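Local coordinates for protein betaine aldehyde dehydrogenase (Staphylococcus aureus subsp. aureus COL, PDB 4QTO) that catalyses the NAD-dependent oxidation of betaine aldehyde to glycine betaine, at residues Arg50-Pro55 with Thr209-Ile214; Arg116-Thr119 with Gly123-Leu126; Leu201-Ser206 with Arg215-Met220. All coordinates share one frame; numbering follows the deposited sequence. Where two conformers were deposited one is given.

Contact 1. Residues Arg50-Pro55 with Thr209-Ile214; sequences RDIINP and TPLTTI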
loop_
_atom_site.group_PDB
_atom_site.type_symbol
_atom_site.label_atom_id
_atom_site.label_comp_id
_atom_site.label_asym_id
_atom_site.label_seq_id
_atom_site.Cartn_x
_atom_site.Cartn_y
_atom_site.Cartn_z
ATOM N N ARG A 50 4.974 38.582 -27.815
ATOM C CA ARG A 50 3.611 38.220 -28.136
ATOM C C ARG A 50 2.654 39.043 -27.302
ATOM O O ARG A 50 2.854 39.225 -26.109
ATOM C CB ARG A 50 3.394 36.726 -27.836
ATOM C CG ARG A 50 1.942 36.299 -27.933
ATOM C CD ARG A 50 1.798 34.836 -27.549
ATOM N NE ARG A 50 2.433 33.971 -28.552
ATOM C CZ ARG A 50 1.829 33.454 -29.588
ATOM N NH1 ARG A 50 0.523 33.654 -29.748
ATOM N NH2 ARG A 50 2.516 32.709 -30.427
ATOM N N ASP A 51 1.635 39.589 -27.963
ATOM C CA ASP A 51 0.576 40.335 -27.291
ATOM C C ASP A 51 -0.519 39.350 -26.839
ATOM O O ASP A 51 -0.971 38.488 -27.619
ATOM C CB ASP A 51 -0.041 41.372 -28.224
ATOM C CG ASP A 51 0.878 42.540 -28.507
ATOM O OD1 ASP A 51 1.933 42.710 -27.870
ATOM O OD2 ASP A 51 0.522 43.324 -29.393
ATOM N N ILE A 52 -0.871 39.457 -25.567
ATOM C CA ILE A 52 -1.855 38.640 -24.878
ATOM C C ILE A 52 -3.160 39.445 -24.895
ATOM O O ILE A 52 -3.164 40.649 -24.632
ATOM C CB ILE A 52 -1.398 38.340 -23.435
ATOM C CG1 ILE A 52 -0.035 37.659 -23.466
ATOM C CG2 ILE A 52 -2.417 37.492 -22.681
ATOM C CD1 ILE A 52 0.041 36.439 -24.360
ATOM N N ILE A 53 -4.258 38.751 -25.172
ATOM C CA ILE A 53 -5.564 39.360 -25.342
ATOM C C ILE A 53 -6.560 38.942 -24.261
ATOM O O ILE A 53 -6.456 37.842 -23.689
ATOM C CB ILE A 53 -6.100 38.867 -26.705
ATOM C CG1 ILE A 53 -5.087 39.201 -27.820
ATOM C CG2 ILE A 53 -7.457 39.435 -27.017
ATOM C CD1 ILE A 53 -5.354 38.479 -29.132
ATOM N N ASN A 54 -7.505 39.829 -23.977
ATOM C CA ASN A 54 -8.628 39.539 -23.077
ATOM C C ASN A 54 -9.772 39.097 -24.033
ATOM O O ASN A 54 -10.233 39.901 -24.840
ATOM C CB ASN A 54 -9.046 40.792 -22.327
ATOM C CG ASN A 54 -10.312 40.595 -21.486
ATOM O OD1 ASN A 54 -10.980 39.546 -21.538
ATOM N ND2 ASN A 54 -10.683 41.633 -20.757
ATOM N N PRO A 55 -10.264 37.853 -23.943
ATOM C CA PRO A 55 -11.316 37.427 -24.878
ATOM C C PRO A 55 -12.667 38.155 -24.748
ATOM O O PRO A 55 -13.510 38.082 -25.642
ATOM C CB PRO A 55 -11.488 35.945 -24.571
ATOM C CG PRO A 55 -11.054 35.823 -23.147
ATOM C CD PRO A 55 -9.924 36.811 -22.966
ATOM N N THR A 209 -2.313 32.211 -23.017
ATOM C CA THR A 209 -2.701 32.433 -21.597
ATOM C C THR A 209 -1.545 32.197 -20.619
ATOM O O THR A 209 -1.559 31.252 -19.840
ATOM C CB THR A 209 -3.834 31.474 -21.202
ATOM O OG1 THR A 209 -3.395 30.107 -21.408
ATOM C CG2 THR A 209 -5.098 31.751 -21.998
ATOM N N PRO A 210 -0.524 33.069 -20.624
ATOM C CA PRO A 210 0.622 32.850 -19.743
ATOM C C PRO A 210 0.580 33.579 -18.399
ATOM O O PRO A 210 1.478 33.376 -17.580
ATOM C CB PRO A 210 1.751 33.486 -20.556
ATOM C CG PRO A 210 1.082 34.650 -21.199
ATOM C CD PRO A 210 -0.288 34.161 -21.585
ATOM N N LEU A 211 -0.438 34.397 -18.150
ATOM C CA LEU A 211 -0.362 35.346 -17.022
ATOM C C LEU A 211 -0.243 34.738 -15.624
ATOM O O LEU A 211 0.689 35.077 -14.876
ATOM C CB LEU A 211 -1.498 36.350 -17.063
ATOM C CG LEU A 211 -1.606 37.124 -18.369
ATOM C CD1 LEU A 211 -2.770 38.107 -18.282
ATOM C CD2 LEU A 211 -0.339 37.857 -18.732
ATOM N N THR A 212 -1.163 33.856 -15.255
ATOM C CA THR A 212 -1.076 33.279 -13.920
ATOM C C THR A 212 0.134 32.344 -13.773
ATOM O O THR A 212 0.614 32.125 -12.655
ATOM C CB THR A 212 -2.365 32.547 -13.527
ATOM O OG1 THR A 212 -2.658 31.585 -14.548
ATOM C CG2 THR A 212 -3.505 33.513 -13.303
ATOM N N THR A 213 0.627 31.776 -14.876
ATOM C CA THR A 213 1.802 30.895 -14.820
ATOM C C THR A 213 3.073 31.726 -14.513
ATOM O O THR A 213 3.928 31.340 -13.714
ATOM C CB THR A 213 1.918 30.008 -16.068
ATOM O OG1 THR A 213 0.691 29.262 -16.243
ATOM C CG2 THR A 213 3.078 29.043 -15.942
ATOM N N ILE A 214 3.189 32.874 -15.164
ATOM C CA ILE A 214 4.271 33.794 -14.844
ATOM C C ILE A 214 4.158 34.141 -13.356
ATOM O O ILE A 214 5.156 34.112 -12.624
ATOM C CB ILE A 214 4.171 35.075 -15.706
ATOM C CG1 ILE A 214 4.490 34.770 -17.174
ATOM C CG2 ILE A 214 5.137 36.134 -15.176
ATOM C CD1 ILE A 214 4.134 35.909 -18.115
#
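Ile52 and Pro210 form a small, buried, purely apolar contact in which one strand of a beta hairpin rests on the start of a Rossmann-type helix. The hairpin pairs strand 49-54 with the antiparallel strand 59-65; the helix, 211-223, belongs to a beta-alpha-beta unit, in keeping with the Rossmann fold of this aldehyde dehydrogenase. No hydrogen bond crosses between strand and helix, so van der Waals packing alone joins them here.

Ile52 faces the helix start, whereas its neighbour Asp51 is exposed and bonds through OD1 to Thr63 OG1 of the partner strand, a division that suits a branched hydrocarbon on the inner side and a charged residue on the outer. The CG1 branch of Ile52 stands beside the backbone N (chi1 -57°), and a bend at chi2 brings CD1 onto the pyrrolidine ring of Pro210. The two side chains reach straight for each other: Ile52 CD1 comes within 3.6 Å of Pro210 CD and 3.8 Å of Pro210 CG. Behind this methyl, Ile52 CG1 lies 3.9 Å from Pro210 CG, so both outer ring carbons are engaged.

Proline fits the position just before the helix because it has no N-H to satisfy, while its carbonyl still opens the helical bonding, with Ile214 N donating to Pro210 O over 3.0 Å. The next backbone N-H, that of Leu211, is taken by Asp121 OD2 from helix 111-122, and this carboxylate probably interacts favourably with the helix dipole. The side chain of Leu211 lies about 13 Å from a bound PEG. Leu211 completes the apolar patch more loosely: its branching carbon, CG, sits 4.4 Å from Ile52 CG2.

Contact 2. Residues Arg116-Thr119 with Gly123-Leu126; sequences RLET and GKTL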
loop_
_atom_site.group_PDB
_atom_site.type_symbol
_atom_site.label_atom_id
_atom_site.label_comp_id
_atom_site.label_asym_id
_atom_site.label_seq_id
_atom_site.Cartn_x
_atom_site.Cartn_y
_atom_site.Cartn_z
ATOM N N ARG A 116 -8.489 37.149 -10.327
ATOM C CA ARG A 116 -8.733 38.227 -11.270
ATOM C C ARG A 116 -7.881 38.099 -12.537
ATOM O O ARG A 116 -8.368 38.295 -13.649
ATOM C CB ARG A 116 -8.550 39.606 -10.594
ATOM C CG ARG A 116 -9.587 39.852 -9.532
ATOM C CD ARG A 116 -9.446 41.204 -8.838
ATOM N NE ARG A 116 -10.566 41.370 -7.917
ATOM C CZ ARG A 116 -11.781 41.812 -8.266
ATOM N NH1 ARG A 116 -12.734 41.908 -7.343
ATOM N NH2 ARG A 116 -12.060 42.173 -9.522
ATOM N N LEU A 117 -6.612 37.758 -12.373
ATOM C CA LEU A 117 -5.722 37.576 -13.500
ATOM C C LEU A 117 -6.204 36.417 -14.395
ATOM O O LEU A 117 -6.151 36.507 -15.627
ATOM C CB LEU A 117 -4.315 37.307 -12.960
ATOM C CG LEU A 117 -3.199 37.328 -13.987
ATOM C CD1 LEU A 117 -3.236 38.653 -14.727
ATOM C CD2 LEU A 117 -1.859 37.077 -13.330
ATOM N N GLU A 118 -6.701 35.338 -13.781
ATOM C CA GLU A 118 -7.166 34.184 -14.538
ATOM C C GLU A 118 -8.425 34.541 -15.344
ATOM O O GLU A 118 -8.546 34.164 -16.514
ATOM C CB GLU A 118 -7.412 32.974 -13.626
ATOM C CG GLU A 118 -7.400 31.618 -14.332
ATOM C CD GLU A 118 -5.987 31.155 -14.711
ATOM O OE1 GLU A 118 -5.276 31.864 -15.440
ATOM O OE2 GLU A 118 -5.574 30.044 -14.343
ATOM N N THR A 119 -9.333 35.314 -14.749
ATOM C CA THR A 119 -10.538 35.740 -15.456
ATOM C C THR A 119 -10.178 36.708 -16.568
ATOM O O THR A 119 -10.771 36.650 -17.674
ATOM C CB THR A 119 -11.543 36.348 -14.458
ATOM O OG1 THR A 119 -12.213 35.269 -13.819
ATOM C CG2 THR A 119 -12.565 37.234 -15.121
ATOM N N GLY A 123 -11.234 34.569 -19.576
ATOM C CA GLY A 123 -12.611 34.970 -19.811
ATOM C C GLY A 123 -13.653 34.359 -18.896
ATOM O O GLY A 123 -14.777 34.848 -18.867
ATOM N N LYS A 124 -13.304 33.324 -18.133
ATOM C CA LYS A 124 -14.327 32.671 -17.278
ATOM C C LYS A 124 -14.719 33.569 -16.116
ATOM O O LYS A 124 -14.022 34.519 -15.794
ATOM C CB LYS A 124 -13.920 31.273 -16.804
ATOM C CG LYS A 124 -12.865 31.224 -15.745
ATOM C CD LYS A 124 -12.663 29.746 -15.414
ATOM C CE LYS A 124 -11.959 29.570 -14.111
ATOM N NZ LYS A 124 -10.577 30.094 -14.130
ATOM N N THR A 125 -15.855 33.259 -15.491
ATOM C CA THR A 125 -16.327 34.093 -14.412
ATOM C C THR A 125 -15.375 34.169 -13.228
ATOM O O THR A 125 -14.645 33.232 -12.929
ATOM C CB THR A 125 -17.721 33.694 -13.901
ATOM O OG1 THR A 125 -17.650 32.435 -13.225
ATOM C CG2 THR A 125 -18.754 33.686 -14.998
ATOM N N LEU A 126 -15.417 35.307 -12.545
ATOM C CA LEU A 126 -14.596 35.484 -11.368
ATOM C C LEU A 126 -14.930 34.431 -10.307
ATOM O O LEU A 126 -14.013 33.906 -9.661
ATOM C CB LEU A 126 -14.739 36.932 -10.878
ATOM C CG LEU A 126 -13.809 37.309 -9.743
ATOM C CD1 LEU A 126 -12.363 37.197 -10.196
ATOM C CD2 LEU A 126 -14.153 38.720 -9.306
#
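Thr119 and Gly123 close the last turn of helix 111-122, and the residues that follow fold back against that turn before helix 126-146 begins. Gly123 N donates to Thr119 O over 2.9 Å, approaching from above the carbonyl plane. Gly123 is itself the residue that leaves helical geometry, with phi 91°, where a side chain would jam against the preceding carbonyl; glycine is the natural choice.

The Thr119 hydroxyl makes the second link. With chi1 at -80°, OG1 lies beside its own backbone N and turns to the returning chain, donating to Lys124 O over 2.8 Å. Its methyl is pressed close to the same acceptor, CG2 being 3.2 Å from Lys124 O. Ser129 OG gives the buried hydroxyl a further partner, and a residue carrying both a hydroxyl and a methyl suits this place.

Lys124 starts from the crowded position between its backbone N and carbonyl carbon (chi1 73°), runs out extended and bends only at the end. NZ thereby passes 3.5 Å from Glu118 CG and reaches a salt bridge with Asp132 and a bond to Ser129. Glu118, bent at chi2, carries its carboxylate away to Thr212 OG1 and Leu184 N; its OE2 remains 5.0 Å from Lys124 NZ, perhaps near enough for a weak electrostatic effect.

Leu126 packs with both methyls on the extended Arg116: CD1 lies 3.9 Å from Arg116 CG, and CD2 sits 3.8 Å above the guanidinium plane, toward its rim. Arg116 NE forms a salt bridge with Glu112 OE2. This is a short helix-to-helix connection: a positive-phi glycine ends helix 111-122, and Thr125, its OG1 also hydrogen-bonded to Glu128 OE1, is the N-cap of helix 126-146.

Contact 3. Residues Leu201-Ser206 with Arg215-Met220; sequences LVMKPS and RVFELM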
loop_
_atom_site.group_PDB
_atom_site.type_symbol
_atom_site.label_atom_id
_atom_site.label_comp_id
_atom_site.label_asym_id
_atom_site.label_seq_id
_atom_site.Cartn_x
_atom_site.Cartn_y
_atom_site.Cartn_z
ATOM N N LEU A 201 12.149 20.783 -13.439
ATOM C CA LEU A 201 11.110 20.946 -14.445
ATOM C C LEU A 201 11.297 22.141 -15.348
ATOM O O LEU A 201 11.913 23.133 -14.980
ATOM C CB LEU A 201 9.739 21.044 -13.754
ATOM C CG LEU A 201 9.475 22.249 -12.826
ATOM C CD1 LEU A 201 8.895 23.405 -13.632
ATOM C CD2 LEU A 201 8.486 21.891 -11.707
ATOM N N VAL A 202 10.754 21.993 -16.546
ATOM C CA VAL A 202 10.663 23.079 -17.527
ATOM C C VAL A 202 9.215 23.124 -17.969
ATOM O O VAL A 202 8.703 22.158 -18.572
ATOM C CB VAL A 202 11.582 22.891 -18.748
ATOM C CG1 VAL A 202 11.473 24.113 -19.682
ATOM C CG2 VAL A 202 13.030 22.678 -18.348
ATOM N N MET A 203 8.537 24.236 -17.689
ATOM C CA MET A 203 7.129 24.392 -18.028
ATOM C C MET A 203 6.907 25.426 -19.089
ATOM O O MET A 203 7.604 26.455 -19.109
ATOM C CB MET A 203 6.334 24.813 -16.784
ATOM C CG MET A 203 4.874 25.111 -17.084
ATOM S SD MET A 203 3.765 25.190 -15.651
ATOM C CE MET A 203 3.630 23.448 -15.297
ATOM N N LYS A 204 5.964 25.149 -19.995
ATOM C CA LYS A 204 5.564 26.108 -21.027
ATOM C C LYS A 204 4.057 26.178 -21.033
ATOM O O LYS A 204 3.400 25.200 -21.391
ATOM C CB LYS A 204 6.053 25.729 -22.425
ATOM C CG LYS A 204 5.755 26.820 -23.471
ATOM C CD LYS A 204 5.732 26.291 -24.883
ATOM C CE LYS A 204 4.358 25.790 -25.276
ATOM N NZ LYS A 204 3.344 26.892 -25.419
ATOM N N PRO A 205 3.483 27.324 -20.626
ATOM C CA PRO A 205 2.020 27.466 -20.671
ATOM C C PRO A 205 1.548 27.741 -22.086
ATOM O O PRO A 205 2.368 28.000 -22.989
ATOM C CB PRO A 205 1.760 28.666 -19.764
ATOM C CG PRO A 205 2.991 29.512 -19.945
ATOM C CD PRO A 205 4.129 28.545 -20.114
ATOM N N SER A 206 0.237 27.684 -22.300
ATOM C CA SER A 206 -0.323 27.975 -23.594
ATOM C C SER A 206 0.132 29.370 -23.995
ATOM O O SER A 206 0.126 30.300 -23.171
ATOM C CB SER A 206 -1.838 27.946 -23.557
ATOM O OG SER A 206 -2.337 28.331 -24.838
ATOM N N ARG A 215 2.944 34.460 -12.880
ATOM C CA ARG A 215 2.790 34.855 -11.458
ATOM C C ARG A 215 3.200 33.740 -10.520
ATOM O O ARG A 215 3.902 34.007 -9.524
ATOM C CB ARG A 215 1.363 35.333 -11.166
ATOM C CG ARG A 215 1.167 35.882 -9.771
ATOM C CD ARG A 215 1.953 37.164 -9.554
ATOM N NE ARG A 215 1.715 37.682 -8.187
ATOM C CZ ARG A 215 2.648 37.864 -7.264
ATOM N NH1 ARG A 215 3.947 37.711 -7.532
ATOM N NH2 ARG A 215 2.287 38.285 -6.057
ATOM N N VAL A 216 2.802 32.496 -10.809
ATOM C CA VAL A 216 3.160 31.400 -9.900
ATOM C C VAL A 216 4.687 31.187 -9.893
ATOM O O VAL A 216 5.244 30.823 -8.849
ATOM C CB VAL A 216 2.363 30.099 -10.136
ATOM C CG1 VAL A 216 2.900 29.320 -11.323
ATOM C CG2 VAL A 216 2.424 29.272 -8.892
ATOM N N PHE A 217 5.367 31.394 -11.035
ATOM C CA PHE A 217 6.827 31.318 -11.051
ATOM C C PHE A 217 7.438 32.401 -10.150
ATOM O O PHE A 217 8.420 32.139 -9.448
ATOM C CB PHE A 217 7.413 31.312 -12.443
ATOM C CG PHE A 217 7.559 29.930 -12.994
ATOM C CD1 PHE A 217 6.454 29.235 -13.452
ATOM C CD2 PHE A 217 8.798 29.326 -12.995
ATOM C CE1 PHE A 217 6.593 27.929 -13.903
ATOM C CE2 PHE A 217 8.949 28.032 -13.478
ATOM C CZ PHE A 217 7.858 27.339 -13.920
ATOM N N GLU A 218 6.872 33.611 -10.174
ATOM C CA GLU A 218 7.340 34.666 -9.233
ATOM C C GLU A 218 7.183 34.161 -7.790
ATOM O O GLU A 218 8.092 34.309 -6.971
ATOM C CB GLU A 218 6.556 35.958 -9.405
ATOM C CG GLU A 218 6.748 36.641 -10.762
ATOM C CD GLU A 218 5.962 37.921 -10.899
ATOM O OE1 GLU A 218 5.015 38.152 -10.086
ATOM O OE2 GLU A 218 6.307 38.709 -11.804
ATOM N N LEU A 219 6.029 33.572 -7.475
ATOM C CA LEU A 219 5.787 33.075 -6.110
ATOM C C LEU A 219 6.721 31.923 -5.718
ATOM O O LEU A 219 7.202 31.855 -4.584
ATOM C CB LEU A 219 4.314 32.681 -5.935
ATOM C CG LEU A 219 3.301 33.799 -6.152
ATOM C CD1 LEU A 219 1.882 33.259 -6.084
ATOM C CD2 LEU A 219 3.488 34.926 -5.137
ATOM N N MET A 220 6.957 31.001 -6.650
ATOM C CA MET A 220 7.902 29.902 -6.389
ATOM C C MET A 220 9.315 30.423 -6.137
ATOM O O MET A 220 10.027 29.939 -5.250
ATOM C CB MET A 220 7.887 28.892 -7.517
ATOM C CG MET A 220 6.576 28.125 -7.527
ATOM S SD MET A 220 6.633 26.694 -8.643
ATOM C CE MET A 220 6.556 27.535 -10.171
#
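Phe217 rests CZ, the end of its ring, against both Leu201 and Met203. The strand and helix involved, 200-204 and 211-223, are successive elements of a beta-alpha-beta unit that continues into strand 230-232, the building block of the Rossmann fold. The helix lies over the parallel part of a mixed sheet, where strand 200-204 runs between 162-177 and 230-232. The phenyl ring bridges the gap: Met203 CA and Phe217 CA are 9.8 Å apart, a distance that calls for a long, bulky residue.

Leu201 CD1 and Met203 CB each stand 4.1 Å from Phe217 CZ, meeting the ring obliquely. These two residues are two positions apart, and so on the same face of the strand, while Val202 and Lys204 face helix 237-246. The Leu201 side chain and the phenyl ring run alongside, pointing opposite ways. Met203, with CG anti to the backbone N (chi1 175°), also packs on Ala187 and Ile191 of helix 183-197. Ile230 and Leu232 of the next strand complete the apolar bed of the ring.

On another flank of the helix, Arg215 and Glu218 are partly exposed: Arg215 NH1 and Glu218 OE1 form a salt bridge of 2.8 Å, and Glu218 OE2 accepts from Ser32 N. Within the core, the flexible Met220 curls back along the helix, placing its CE methyl 3.6 Å above the centre of the Phe217 ring.

How the contacts relate
All three contacts are buried, yet they differ in reach and chemistry. Contacts 1 and 3 share helix 211-223: its start meets the hairpin in one, its middle the central sheet in the other, and both rely on hydrocarbon packing. Contact 2, local in sequence and with the largest interface, mixes hydrogen bonds with apolar packing, and at Arg116 and Leu126 it comes nearer the surface. The helix ties them together. Thr212 OG1 lies 2.8 Å from Glu118 OE1, a probable hydrogen bond between contacts 1 and 2, while Thr213 CG2 packs 3.9 Å from Met203 SD, joining contact 1 to contact 3. Contacts 2 and 3 barely meet, through Leu117 and Arg215.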